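Testis-expressed protein 101 (Mus musculus, PDB 7BPS) takes part in fertilization by controlling the binding of sperm to the zona pellucida and the migration of spermatozoa into the oviduct. Local coordinates at residues C7-P19 with T50-S62. Residues are numbered along the deposited sequence; the frame is centred on the assembly and turned at random.
Sequences CQVSQTLSLEDDP and TRTVVLASKSCVS
Two neighbouring antiparallel strands of the first three-finger (Ly6/uPAR) domain meet here: strand 10-16 pairs with 52-61, hydrogen-bonded and non-hydrogen-bonded pairs taking turns from Ser10–Lys58 to Glu16–Thr52. Lys58 N reaches Ser10 O at 2.8 Å and Val54 N reaches Ser14 O at 2.8 Å; Glu16 N to Thr52 O is weak. Leu13, Leu15, Val53 and Leu55 share one face, where Leu13 and Val53 both touch Leu126 of the second domain. Here Leu15 CD2 presses on Val53 CG2 at 3.5 Å, and Leu13 CD2 meets Leu55 CD2. On the other face a water joins Thr12 OG1, Ser14 OG and the Val54 carbonyl. Farther along, Pro19 CG lies over Thr52 CB. Lys58, its chain extended beyond CG, runs alongside Gln8, and its NZ bonds Gln8 OE1 at 2.8 Å from above the amide plane; Lys96 O also accepts from NZ and Ser27 N donates to OE1, so both polar ends are doubly held. Cys7 and Cys60, each in a different disulfide (with Cys38 and Cys32), meet CB to SG at 4.0 Å. At the far end Asp17 OD1 forms a salt bridge with Arg51 NE, met on the syn side but tilted from the carboxylate plane, the carboxylate and guanidinium planes 39° apart.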
loop_
_atom_site.group_PDB
_atom_site.type_symbol
_atom_site.label_atom_id
_atom_site.label_comp_id
_atom_site.label_asym_id
_atom_site.label_seq_id
_atom_site.Cartn_x
_atom_site.Cartn_y
_atom_site.Cartn_z
ATOM N N CYS A 7 21.211 8.241 0.913
ATOM C CA CYS A 7 20.035 7.411 0.544
ATOM C C CYS A 7 19.240 8.089 -0.561
ATOM O O CYS A 7 19.222 9.324 -0.612
ATOM C CB CYS A 7 19.130 7.212 1.747
ATOM S SG CYS A 7 19.959 6.378 3.123
ATOM N N GLN A 8 18.577 7.319 -1.424
ATOM C CA GLN A 8 17.496 7.861 -2.284
ATOM C C GLN A 8 16.382 8.383 -1.372
ATOM O O GLN A 8 16.165 7.798 -0.258
ATOM C CB GLN A 8 17.022 6.794 -3.253
ATOM C CG GLN A 8 18.030 6.532 -4.362
ATOM C CD GLN A 8 17.421 5.715 -5.474
ATOM O OE1 GLN A 8 16.202 5.702 -5.635
ATOM N NE2 GLN A 8 18.254 5.009 -6.229
ATOM N N VAL A 9 15.772 9.507 -1.754
ATOM C CA VAL A 9 14.690 10.182 -0.972
ATOM C C VAL A 9 13.564 10.595 -1.941
ATOM O O VAL A 9 13.848 11.177 -3.011
ATOM C CB VAL A 9 15.233 11.378 -0.169
ATOM C CG1 VAL A 9 14.147 12.071 0.645
ATOM C CG2 VAL A 9 16.378 10.950 0.745
ATOM N N SER A 10 12.336 10.209 -1.609
ATOM C CA SER A 10 11.100 10.525 -2.361
ATOM C C SER A 10 9.898 10.049 -1.552
ATOM O O SER A 10 10.005 9.020 -0.872
ATOM C CB SER A 10 11.108 9.946 -3.745
ATOM O OG SER A 10 11.465 8.591 -3.698
ATOM N N GLN A 11 8.834 10.840 -1.584
ATOM C CA GLN A 11 7.509 10.475 -1.046
ATOM C C GLN A 11 6.539 10.731 -2.187
ATOM O O GLN A 11 6.520 11.890 -2.644
ATOM C CB GLN A 11 7.185 11.282 0.217
ATOM C CG GLN A 11 8.087 10.947 1.409
ATOM C CD GLN A 11 9.446 11.617 1.406
ATOM O OE1 GLN A 11 9.562 12.800 1.132
ATOM N NE2 GLN A 11 10.500 10.854 1.663
ATOM N N THR A 12 5.863 9.688 -2.675
ATOM C CA THR A 12 4.874 9.779 -3.785
ATOM C C THR A 12 3.606 9.023 -3.400
ATOM O O THR A 12 3.667 8.000 -2.683
ATOM C CB THR A 12 5.451 9.267 -5.112
ATOM O OG1 THR A 12 5.588 7.842 -5.045
ATOM C CG2 THR A 12 6.798 9.889 -5.432
ATOM N N LEU A 13 2.491 9.579 -3.836
ATOM C CA LEU A 13 1.147 8.985 -3.846
ATOM C C LEU A 13 0.650 9.054 -5.289
ATOM O O LEU A 13 0.718 10.114 -5.889
ATOM C CB LEU A 13 0.241 9.807 -2.921
ATOM C CG LEU A 13 0.662 9.949 -1.453
ATOM C CD1 LEU A 13 -0.128 11.053 -0.768
ATOM C CD2 LEU A 13 0.501 8.653 -0.686
ATOM N N SER A 14 0.121 7.968 -5.817
ATOM C CA SER A 14 -0.409 7.928 -7.201
ATOM C C SER A 14 -1.428 6.808 -7.360
ATOM O O SER A 14 -1.425 5.831 -6.558
ATOM C CB SER A 14 0.693 7.786 -8.208
ATOM O OG SER A 14 1.491 6.636 -7.948
ATOM N N LEU A 15 -2.303 7.000 -8.344
ATOM C CA LEU A 15 -3.169 5.947 -8.920
ATOM C C LEU A 15 -2.520 5.489 -10.215
ATOM O O LEU A 15 -2.137 6.327 -11.016
ATOM C CB LEU A 15 -4.540 6.517 -9.221
ATOM C CG LEU A 15 -5.431 6.741 -8.026
ATOM C CD1 LEU A 15 -6.712 7.430 -8.496
ATOM C CD2 LEU A 15 -5.743 5.413 -7.382
ATOM N N GLU A 16 -2.425 4.191 -10.403
ATOM C CA GLU A 16 -1.462 3.586 -11.345
ATOM C C GLU A 16 -2.272 2.518 -12.099
ATOM O O GLU A 16 -3.016 1.711 -11.434
ATOM C CB GLU A 16 -0.312 3.124 -10.453
ATOM C CG GLU A 16 1.071 3.569 -10.840
ATOM C CD GLU A 16 1.348 5.008 -11.166
ATOM O OE1 GLU A 16 1.730 5.754 -10.260
ATOM O OE2 GLU A 16 1.322 5.320 -12.354
ATOM N N ASP A 17 -2.231 2.583 -13.426
ATOM C CA ASP A 17 -2.858 1.585 -14.327
ATOM C C ASP A 17 -2.173 0.228 -14.153
ATOM O O ASP A 17 -2.868 -0.757 -13.852
ATOM C CB ASP A 17 -2.834 2.093 -15.769
ATOM C CG ASP A 17 -3.877 3.164 -15.951
ATOM O OD1 ASP A 17 -4.898 3.061 -15.249
ATOM O OD2 ASP A 17 -3.658 4.101 -16.746
ATOM N N ASP A 18 -0.866 0.198 -14.319
ATOM C CA ASP A 18 -0.064 -1.043 -14.412
ATOM C C ASP A 18 1.268 -0.787 -13.706
ATOM O O ASP A 18 2.311 -0.659 -14.345
ATOM C CB ASP A 18 0.071 -1.436 -15.887
ATOM C CG ASP A 18 0.522 -2.864 -16.140
ATOM O OD1 ASP A 18 0.672 -3.644 -15.163
ATOM O OD2 ASP A 18 0.700 -3.183 -17.325
ATOM N N PRO A 19 1.248 -0.613 -12.364
ATOM C CA PRO A 19 2.443 -0.212 -11.621
ATOM C C PRO A 19 3.595 -1.216 -11.716
ATOM O O PRO A 19 4.734 -0.782 -11.642
ATOM C CB PRO A 19 1.966 -0.082 -10.167
ATOM C CG PRO A 19 0.641 -0.805 -10.127
ATOM C CD PRO A 19 0.053 -0.681 -11.517
ATOM N N THR A 50 -10.180 -1.867 -10.501
ATOM C CA THR A 50 -9.793 -0.435 -10.289
ATOM C C THR A 50 -8.343 -0.210 -10.699
ATOM O O THR A 50 -7.652 -1.162 -11.002
ATOM C CB THR A 50 -10.048 0.096 -8.868
ATOM O OG1 THR A 50 -9.086 -0.505 -8.000
ATOM C CG2 THR A 50 -11.467 -0.166 -8.401
ATOM N N ARG A 51 -7.902 1.043 -10.697
ATOM C CA ARG A 51 -6.448 1.332 -10.662
ATOM C C ARG A 51 -5.902 0.940 -9.285
ATOM O O ARG A 51 -6.696 0.553 -8.357
ATOM C CB ARG A 51 -6.185 2.806 -10.947
ATOM C CG ARG A 51 -6.782 3.266 -12.264
ATOM C CD ARG A 51 -6.228 4.631 -12.597
ATOM N NE ARG A 51 -6.190 4.840 -14.021
ATOM C CZ ARG A 51 -7.119 5.477 -14.713
ATOM N NH1 ARG A 51 -8.172 5.983 -14.092
ATOM N NH2 ARG A 51 -6.970 5.613 -16.023
ATOM N N THR A 52 -4.591 1.036 -9.143
ATOM C CA THR A 52 -3.860 0.659 -7.917
ATOM C C THR A 52 -3.349 1.940 -7.254
ATOM O O THR A 52 -2.683 2.755 -7.943
ATOM C CB THR A 52 -2.729 -0.309 -8.257
ATOM O OG1 THR A 52 -3.346 -1.481 -8.770
ATOM C CG2 THR A 52 -1.887 -0.677 -7.064
ATOM N N VAL A 53 -3.662 2.110 -5.974
ATOM C CA VAL A 53 -3.072 3.195 -5.150
ATOM C C VAL A 53 -1.641 2.769 -4.796
ATOM O O VAL A 53 -1.454 1.639 -4.359
ATOM C CB VAL A 53 -3.922 3.466 -3.899
ATOM C CG1 VAL A 53 -3.357 4.603 -3.056
ATOM C CG2 VAL A 53 -5.347 3.781 -4.298
ATOM N N VAL A 54 -0.673 3.648 -5.011
ATOM C CA VAL A 54 0.758 3.414 -4.691
ATOM C C VAL A 54 1.238 4.510 -3.725
ATOM O O VAL A 54 1.230 5.728 -4.111
ATOM C CB VAL A 54 1.592 3.324 -5.973
ATOM C CG1 VAL A 54 3.009 2.957 -5.684
ATOM C CG2 VAL A 54 1.006 2.307 -6.924
ATOM N N LEU A 55 1.553 4.095 -2.488
ATOM C CA LEU A 55 2.276 4.876 -1.461
ATOM C C LEU A 55 3.722 4.367 -1.470
ATOM O O LEU A 55 3.963 3.215 -1.045
ATOM C CB LEU A 55 1.611 4.709 -0.089
ATOM C CG LEU A 55 0.121 5.061 -0.028
ATOM C CD1 LEU A 55 -0.746 3.821 -0.245
ATOM C CD2 LEU A 55 -0.268 5.725 1.282
ATOM N N ALA A 56 4.637 5.171 -2.010
ATOM C CA ALA A 56 6.068 4.846 -2.184
ATOM C C ALA A 56 6.930 5.856 -1.416
ATOM O O ALA A 56 6.868 7.084 -1.700
ATOM C CB ALA A 56 6.434 4.805 -3.651
ATOM N N SER A 57 7.726 5.331 -0.487
ATOM C CA SER A 57 8.632 6.096 0.395
ATOM C C SER A 57 10.076 5.606 0.243
ATOM O O SER A 57 10.309 4.402 0.383
ATOM C CB SER A 57 8.201 5.990 1.810
ATOM O OG SER A 57 9.201 6.532 2.627
ATOM N N LYS A 58 10.996 6.536 -0.017
ATOM C CA LYS A 58 12.455 6.346 0.151
ATOM C C LYS A 58 12.985 7.457 1.067
ATOM O O LYS A 58 12.574 8.609 0.906
ATOM C CB LYS A 58 13.139 6.331 -1.208
ATOM C CG LYS A 58 12.837 5.096 -2.037
ATOM C CD LYS A 58 13.824 4.891 -3.157
ATOM C CE LYS A 58 13.440 3.747 -4.074
ATOM N NZ LYS A 58 14.467 3.545 -5.124
ATOM N N SER A 59 13.835 7.107 2.034
ATOM C CA SER A 59 14.372 8.070 3.025
ATOM C C SER A 59 15.559 7.505 3.808
ATOM O O SER A 59 15.844 6.274 3.785
ATOM C CB SER A 59 13.286 8.552 3.958
ATOM O OG SER A 59 12.907 7.555 4.885
ATOM N N CYS A 60 16.251 8.436 4.449
ATOM C CA CYS A 60 17.107 8.212 5.627
ATOM C C CYS A 60 16.201 7.838 6.783
ATOM O O CYS A 60 15.118 8.386 6.858
ATOM C CB CYS A 60 17.890 9.469 5.958
ATOM S SG CYS A 60 18.915 10.002 4.566
ATOM N N VAL A 61 16.646 6.932 7.641
ATOM C CA VAL A 61 15.860 6.529 8.840
ATOM C C VAL A 61 16.847 6.115 9.938
ATOM O O VAL A 61 17.954 5.664 9.594
ATOM C CB VAL A 61 14.836 5.451 8.430
ATOM C CG1 VAL A 61 15.520 4.164 7.973
ATOM C CG2 VAL A 61 13.805 5.199 9.526
ATOM N N SER A 62 16.493 6.318 11.207
ATOM C CA SER A 62 17.386 6.027 12.362
ATOM C C SER A 62 16.996 4.701 13.029
ATOM O O SER A 62 17.903 3.988 13.459
ATOM C CB SER A 62 17.419 7.167 13.349
ATOM O OG SER A 62 16.110 7.558 13.712
HETATM O O HOH W 1 9.301 7.011 -3.192
HETATM O O HOH W 2 3.320 6.765 -5.755
#